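PDB 5YW4: protein induced by osmotic stress from Scheffersomyces stipitis, which acts as an NADP-dependent haloketone reductase and is classed as a cinnamyl-alcohol dehydrogenase of the dihydroflavonol-4-reductase subfamily. Local coordinates for residues Lys28-Val33 with Ser51-Lys56; Ser188-Val193 with Glu257-Ser262. One frame throughout, in Å; residues are numbered along the deposited sequence.

Contact 1: residues Lys28-Val33 with Ser51-Lys56; sequences KVVGSV and SYEVVK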
loop_
_atom_site.group_PDB
_atom_site.type_symbol
_atom_site.label_atom_id
_atom_site.label_comp_id
_atom_site.label_asym_id
_atom_site.label_seq_id
_atom_site.Cartn_x
_atom_site.Cartn_y
_atom_site.Cartn_z
ATOM N N LYS A 28 12.478 14.627 -7.931
ATOM C CA LYS A 28 11.493 15.556 -7.409
ATOM C C LYS A 28 10.157 14.834 -7.349
ATOM O O LYS A 28 9.967 13.805 -8.006
ATOM C CB LYS A 28 11.386 16.793 -8.299
ATOM C CG LYS A 28 12.665 17.617 -8.305
ATOM C CD LYS A 28 12.493 18.933 -9.019
ATOM C CE LYS A 28 13.773 19.749 -8.924
ATOM N NZ LYS A 28 13.665 21.062 -9.620
ATOM N N VAL A 29 9.229 15.386 -6.580
ATOM C CA VAL A 29 7.922 14.775 -6.435
ATOM C C VAL A 29 6.794 15.789 -6.563
ATOM O O VAL A 29 6.893 16.912 -6.087
ATOM C CB VAL A 29 7.784 14.033 -5.068
ATOM C CG1 VAL A 29 6.352 13.619 -4.838
ATOM C CG2 VAL A 29 8.708 12.830 -5.016
ATOM N N VAL A 30 5.717 15.368 -7.207
ATOM C CA VAL A 30 4.489 16.139 -7.223
ATOM C C VAL A 30 3.411 15.207 -6.683
ATOM O O VAL A 30 3.177 14.151 -7.255
ATOM C CB VAL A 30 4.127 16.567 -8.650
ATOM C CG1 VAL A 30 2.854 17.414 -8.644
ATOM C CG2 VAL A 30 5.301 17.319 -9.306
ATOM N N GLY A 31 2.778 15.575 -5.573
ATOM C CA GLY A 31 1.802 14.701 -4.944
ATOM C C GLY A 31 0.395 15.252 -5.064
ATOM O O GLY A 31 0.198 16.455 -4.984
ATOM N N SER A 32 -0.588 14.387 -5.270
ATOM C CA SER A 32 -1.969 14.860 -5.276
ATOM C C SER A 32 -2.567 14.755 -3.880
ATOM O O SER A 32 -2.207 13.861 -3.102
ATOM C CB SER A 32 -2.827 14.099 -6.292
ATOM O OG SER A 32 -3.230 12.844 -5.790
ATOM N N VAL A 33 -3.477 15.675 -3.571
ATOM C CA VAL A 33 -4.130 15.717 -2.268
ATOM C C VAL A 33 -5.569 16.204 -2.393
ATOM O O VAL A 33 -5.900 16.994 -3.281
ATOM C CB VAL A 33 -3.386 16.638 -1.292
ATOM C CG1 VAL A 33 -1.991 16.082 -0.982
ATOM C CG2 VAL A 33 -3.294 18.029 -1.856
ATOM N N SER A 51 6.179 19.253 -4.771
ATOM C CA SER A 51 5.033 20.082 -5.118
ATOM C C SER A 51 3.794 19.244 -4.910
ATOM O O SER A 51 3.879 18.026 -4.847
ATOM C CB SER A 51 5.077 20.503 -6.593
ATOM O OG SER A 51 6.222 21.277 -6.886
ATOM N N TYR A 52 2.643 19.900 -4.834
ATOM C CA TYR A 52 1.376 19.194 -4.781
ATOM C C TYR A 52 0.330 19.871 -5.655
ATOM O O TYR A 52 0.495 21.022 -6.065
ATOM C CB TYR A 52 0.856 19.140 -3.355
ATOM C CG TYR A 52 0.518 20.496 -2.789
ATOM C CD1 TYR A 52 1.488 21.270 -2.161
ATOM C CD2 TYR A 52 -0.770 21.003 -2.878
ATOM C CE1 TYR A 52 1.180 22.503 -1.633
ATOM C CE2 TYR A 52 -1.084 22.236 -2.363
ATOM C CZ TYR A 52 -0.109 22.980 -1.741
ATOM O OH TYR A 52 -0.434 24.209 -1.219
ATOM N N GLU A 53 -0.743 19.138 -5.928
ATOM C CA GLU A 53 -1.892 19.654 -6.655
ATOM C C GLU A 53 -3.144 19.110 -5.993
ATOM O O GLU A 53 -3.146 17.982 -5.492
ATOM C CB GLU A 53 -1.841 19.219 -8.118
ATOM C CG GLU A 53 -0.633 19.748 -8.868
ATOM C CD GLU A 53 -0.721 21.235 -9.137
ATOM O OE1 GLU A 53 -1.854 21.750 -9.221
ATOM O OE2 GLU A 53 0.340 21.893 -9.272
ATOM N N VAL A 54 -4.205 19.909 -5.981
ATOM C CA VAL A 54 -5.416 19.515 -5.300
ATOM C C VAL A 54 -6.334 18.809 -6.272
ATOM O O VAL A 54 -6.852 19.426 -7.193
ATOM C CB VAL A 54 -6.152 20.728 -4.695
ATOM C CG1 VAL A 54 -7.442 20.282 -4.060
ATOM C CG2 VAL A 54 -5.285 21.412 -3.670
ATOM N N VAL A 55 -6.512 17.508 -6.070
ATOM C CA VAL A 55 -7.442 16.716 -6.867
ATOM C C VAL A 55 -8.432 16.075 -5.901
ATOM O O VAL A 55 -8.106 15.103 -5.230
ATOM C CB VAL A 55 -6.710 15.622 -7.669
ATOM C CG1 VAL A 55 -7.705 14.807 -8.486
ATOM C CG2 VAL A 55 -5.646 16.243 -8.554
ATOM N N LYS A 56 -9.632 16.638 -5.823
ATOM C CA LYS A 56 -10.550 16.326 -4.735
ATOM C C LYS A 56 -11.321 15.020 -4.909
ATOM O O LYS A 56 -11.703 14.382 -3.931
ATOM C CB LYS A 56 -11.523 17.484 -4.534
ATOM C CG LYS A 56 -10.842 18.800 -4.175
ATOM C CD LYS A 56 -11.871 19.878 -3.833
ATOM C CE LYS A 56 -11.315 20.838 -2.798
ATOM N NZ LYS A 56 -11.035 20.141 -1.505
HETATM O O HOH W 1 8.124 18.834 -7.898
#
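Two donors grip the carbonyl oxygen of V29. The amide S51 N reaches V29 O at 2.8 Å, in the carbonyl plane and with a nearly straight N-H (170°), while a water donates to V29 O from 2.9 Å. The same water lies a long 3.3 Å from S51 OG, which chi1 of -62° sets anti to the carbonyl carbon. From here the bonding alternates as it does between parallel strands. S51 O takes G31 N at 2.8 Å, and G31 O takes E53 N; E53 O then receives V33 N nearly end-on, and V33 O receives V55 N. The last bond is the most bent (139°), where 51-54 gives way to loop. The pairing also brings V30 CA to 3.1 Å from S51 O, a CA-H...O contact.

These strands are the two arms of a beta-alpha-beta crossover through helix 36-46, part of the Rossmann fold, with 50-54 at the outer edge of the sheet. On the face of V33, Y52 and V54, V33 CG2 occupies the position between backbone N and carbonyl carbon, which carries it across to Y52 CD2 at 4.0 Å, approaching the ring obliquely. The hydroxyl end of the ring belongs to helix 36-46 instead, where Y52 OH is hydrogen-bonded to E36. V33 also touches K38 and L42 of the helix, and its side chain lies about 5 Å from the bound NADP, which both R34 and K38 bind. On the other face V30 CG2 meets S51 CB at 4.2 Å, and V30 CG1 rests at a similar distance from E53 CG. The polar ends there turn elsewhere: E53 OE2 bonds to H71, and S32 OG accepts from G9 N.

Contact 2: residues Ser188-Val193 with Glu257-Ser262; sequences STVNPV and ERLLLS. With NAP (NADP nicotinamide-adenine-dinucleotide phosphate), chain B.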
loop_
_atom_site.group_PDB
_atom_site.type_symbol
_atom_site.label_atom_id
_atom_site.label_comp_id
_atom_site.label_asym_id
_atom_site.label_seq_id
_atom_site.Cartn_x
_atom_site.Cartn_y
_atom_site.Cartn_z
ATOM N N SER A 188 3.248 -1.491 -14.348
ATOM C CA SER A 188 3.642 -2.507 -13.404
ATOM C C SER A 188 2.751 -2.307 -12.180
ATOM O O SER A 188 2.298 -1.184 -11.931
ATOM C CB SER A 188 5.135 -2.360 -13.071
ATOM O OG SER A 188 5.313 -1.380 -12.075
ATOM N N THR A 189 2.457 -3.386 -11.450
ATOM C CA THR A 189 1.646 -3.274 -10.244
ATOM C C THR A 189 2.426 -3.776 -9.046
ATOM O O THR A 189 3.262 -4.675 -9.172
ATOM C CB THR A 189 0.316 -4.083 -10.340
ATOM O OG1 THR A 189 0.586 -5.488 -10.226
ATOM C CG2 THR A 189 -0.405 -3.799 -11.659
ATOM N N VAL A 190 2.176 -3.182 -7.887
ATOM C CA VAL A 190 2.732 -3.729 -6.653
ATOM C C VAL A 190 1.562 -4.275 -5.823
ATOM O O VAL A 190 0.560 -3.584 -5.610
ATOM C CB VAL A 190 3.534 -2.700 -5.850
ATOM C CG1 VAL A 190 4.113 -3.345 -4.587
ATOM C CG2 VAL A 190 4.658 -2.070 -6.705
ATOM N N ASN A 191 1.684 -5.519 -5.381
ATOM C CA ASN A 191 0.596 -6.189 -4.653
ATOM C C ASN A 191 1.075 -6.596 -3.244
ATOM O O ASN A 191 1.695 -7.649 -3.064
ATOM C CB ASN A 191 0.119 -7.414 -5.440
ATOM C CG ASN A 191 -0.349 -7.057 -6.859
ATOM O OD1 ASN A 191 0.433 -6.589 -7.689
ATOM N ND2 ASN A 191 -1.624 -7.269 -7.126
ATOM N N PRO A 192 0.819 -5.747 -2.245
ATOM C CA PRO A 192 1.322 -6.114 -0.920
ATOM C C PRO A 192 0.267 -6.758 -0.025
ATOM O O PRO A 192 -0.940 -6.671 -0.256
ATOM C CB PRO A 192 1.765 -4.771 -0.334
ATOM C CG PRO A 192 0.991 -3.708 -1.122
ATOM C CD PRO A 192 0.210 -4.412 -2.234
ATOM N N VAL A 193 0.766 -7.425 1.004
ATOM C CA VAL A 193 -0.056 -7.931 2.087
ATOM C C VAL A 193 -0.185 -6.819 3.157
ATOM O O VAL A 193 0.051 -5.638 2.858
ATOM C CB VAL A 193 0.547 -9.249 2.613
ATOM C CG1 VAL A 193 0.628 -10.256 1.461
ATOM C CG2 VAL A 193 1.949 -9.030 3.171
ATOM N N GLU A 257 4.930 -6.346 -15.185
ATOM C CA GLU A 257 4.880 -7.317 -14.097
ATOM C C GLU A 257 3.972 -6.914 -12.946
ATOM O O GLU A 257 3.858 -5.729 -12.591
ATOM C CB GLU A 257 6.282 -7.568 -13.526
ATOM C CG GLU A 257 7.352 -7.831 -14.556
ATOM C CD GLU A 257 7.479 -9.303 -14.922
ATOM O OE1 GLU A 257 6.646 -10.119 -14.458
ATOM O OE2 GLU A 257 8.422 -9.645 -15.675
ATOM N N ARG A 258 3.337 -7.940 -12.372
ATOM C CA ARG A 258 2.790 -7.902 -11.033
ATOM C C ARG A 258 3.845 -8.371 -10.019
ATOM O O ARG A 258 4.535 -9.374 -10.232
ATOM C CB ARG A 258 1.579 -8.824 -10.940
ATOM C CG ARG A 258 0.343 -8.359 -11.685
ATOM C CD ARG A 258 -0.678 -9.462 -11.648
ATOM N NE ARG A 258 -1.706 -9.280 -10.633
ATOM C CZ ARG A 258 -2.375 -10.286 -10.067
ATOM N NH1 ARG A 258 -2.085 -11.537 -10.381
ATOM N NH2 ARG A 258 -3.333 -10.043 -9.192
ATOM N N LEU A 259 3.943 -7.657 -8.905
ATOM C CA LEU A 259 4.942 -7.941 -7.876
ATOM C C LEU A 259 4.251 -8.281 -6.551
ATOM O O LEU A 259 3.613 -7.426 -5.939
ATOM C CB LEU A 259 5.839 -6.714 -7.675
ATOM C CG LEU A 259 6.479 -6.085 -8.912
ATOM C CD1 LEU A 259 6.980 -4.670 -8.620
ATOM C CD2 LEU A 259 7.602 -6.954 -9.451
ATOM N N LEU A 260 4.358 -9.527 -6.113
ATOM C CA LEU A 260 3.736 -9.940 -4.850
ATOM C C LEU A 260 4.691 -9.596 -3.691
ATOM O O LEU A 260 5.804 -10.106 -3.652
ATOM C CB LEU A 260 3.436 -11.441 -4.911
ATOM C CG LEU A 260 2.970 -12.201 -3.670
ATOM C CD1 LEU A 260 1.696 -11.615 -3.084
ATOM C CD2 LEU A 260 2.791 -13.663 -4.028
ATOM N N LEU A 261 4.271 -8.699 -2.796
ATOM C CA LEU A 261 5.114 -8.230 -1.694
ATOM C C LEU A 261 4.612 -8.837 -0.387
ATOM O O LEU A 261 3.664 -8.337 0.232
ATOM C CB LEU A 261 5.139 -6.698 -1.612
ATOM C CG LEU A 261 6.170 -5.885 -2.428
ATOM C CD1 LEU A 261 7.516 -5.786 -1.670
ATOM C CD2 LEU A 261 6.400 -6.451 -3.828
ATOM N N SER A 262 5.239 -9.938 0.002
ATOM C CA SER A 262 4.787 -10.709 1.148
ATOM C C SER A 262 5.982 -11.350 1.841
ATOM O O SER A 262 6.832 -11.950 1.183
ATOM C CB SER A 262 3.822 -11.798 0.677
ATOM O OG SER A 262 3.272 -12.486 1.785
HETATM P PA NAP B . -4.104 4.954 3.550
HETATM O O1A NAP B . -3.032 5.303 4.555
HETATM O O2A NAP B . -5.557 4.973 3.960
HETATM O O5B NAP B . -3.929 5.916 2.272
HETATM C C5B NAP B . -5.058 6.280 1.480
HETATM C C4B NAP B . -4.825 7.648 0.851
HETATM O O4B NAP B . -5.564 7.759 -0.370
HETATM C C3B NAP B . -5.276 8.772 1.772
HETATM O O3B NAP B . -4.174 9.616 2.118
HETATM C C2B NAP B . -6.330 9.550 1.010
HETATM O O2B NAP B . -5.935 10.908 0.847
HETATM C C1B NAP B . -6.473 8.863 -0.341
HETATM N N9A NAP B . -7.866 8.383 -0.525
HETATM C C8A NAP B . -8.431 7.349 0.128
HETATM N N7A NAP B . -9.717 7.174 -0.273
HETATM C C5A NAP B . -9.988 8.111 -1.201
HETATM C C6A NAP B . -11.155 8.488 -2.031
HETATM N N6A NAP B . -12.326 7.810 -1.947
HETATM N N1A NAP B . -11.013 9.534 -2.876
HETATM C C2A NAP B . -9.860 10.223 -2.977
HETATM N N3A NAP B . -8.766 9.929 -2.251
HETATM C C4A NAP B . -8.764 8.905 -1.363
HETATM O O3 NAP B . -3.771 3.500 2.944
HETATM P PN NAP B . -2.259 2.946 2.931
HETATM O O1N NAP B . -2.085 2.021 4.112
HETATM O O2N NAP B . -1.328 4.120 2.751
HETATM O O5D NAP B . -2.220 2.060 1.587
HETATM C C5D NAP B . -1.779 2.632 0.357
HETATM C C4D NAP B . -2.442 1.915 -0.813
HETATM O O4D NAP B . -1.857 0.621 -0.993
HETATM C C3D NAP B . -3.933 1.724 -0.587
HETATM O O3D NAP B . -4.691 2.461 -1.551
HETATM C C2D NAP B . -4.197 0.237 -0.721
HETATM O O2D NAP B . -5.125 -0.020 -1.780
HETATM C C1D NAP B . -2.851 -0.409 -1.018
HETATM N N1N NAP B . -2.544 -1.430 -0.014
HETATM C C2N NAP B . -2.616 -1.121 1.288
HETATM C C3N NAP B . -2.329 -2.075 2.258
HETATM C C7N NAP B . -2.412 -1.721 3.713
HETATM O O7N NAP B . -3.031 -2.450 4.471
HETATM N N7N NAP B . -1.804 -0.616 4.142
HETATM C C4N NAP B . -1.965 -3.356 1.869
HETATM C C5N NAP B . -1.897 -3.649 0.516
HETATM C C6N NAP B . -2.195 -2.660 -0.415
HETATM P P2B NAP B . -6.398 12.028 1.909
HETATM O O1X NAP B . -6.347 13.317 1.124
HETATM O O2X NAP B . -7.788 11.596 2.309
HETATM O O3X NAP B . -5.372 11.928 3.012
#
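Five backbone bonds join T189-V193 to E257-L261 in parallel register. N191 bonds through both its N and its O, which belong to successive peptide groups: N191 N donates to L259 O at 2.8 Å, nearly end-on, and N191 O accepts L261 N at 2.8 Å. The second bond is straight at the hydrogen (179°), yet the donor stands 37° out of the carbonyl plane.

Among the apolar contacts, V190 splits its two methyls. CG1, opposite the backbone N, meets L261 CG at 3.9 Å, and CG2 crosses to L259 CD1 at 4.0 Å. P192 CB lies against L261 CB.

On the face of T189, N191 and R258, the first and last run side by side, with T189 OG1 only 3.2 Å from R258 CG. The N191 amide is turned 87° from the R258 guanidinium without bonding to it. E171 serves all three, with a salt bridge to R258 NE and hydrogen bonds to N191 ND2 and T189 OG1, while R258 NH1 bonds to S146 O.

Cofactor contacts come at the C-terminal end of strand 186-192 and just beyond. P192 CG presses on the nicotinamide at C5N (3.3 Å), and V193 O approaches C4N, which carries the transferable hydride in NADPH, at 3.2 Å.

Helix 238-250 packs on V190, L259 and L261, helix 305-311 touches L259 and L261, and I236 of strand 234-237 meets P192, V193 and L261.

How the contacts relate
After strand 4-7 and helix 13-24, strand 28-33 opens contact 1, which closes a short loop of 17 residues, mostly helix 36-46, when 51-56 returns beside it. The chain then adds the middle strands 74-79 and 119-123 before contact 2 opens at 188-193 and closes, after 63 intervening residues that include strands 194-196 and 234-237 and helix 238-250, at 257-262. The loops follow in series, neither nesting nor crossing. Each contact joins an outermost strand of the seven-stranded parallel sheet to its inner neighbour, and the centres of contacts 1 and 2 lie about 24 Å apart. NADP spans the gap: contact 1 lies near its adenosine half, contact 2 against its nicotinamide.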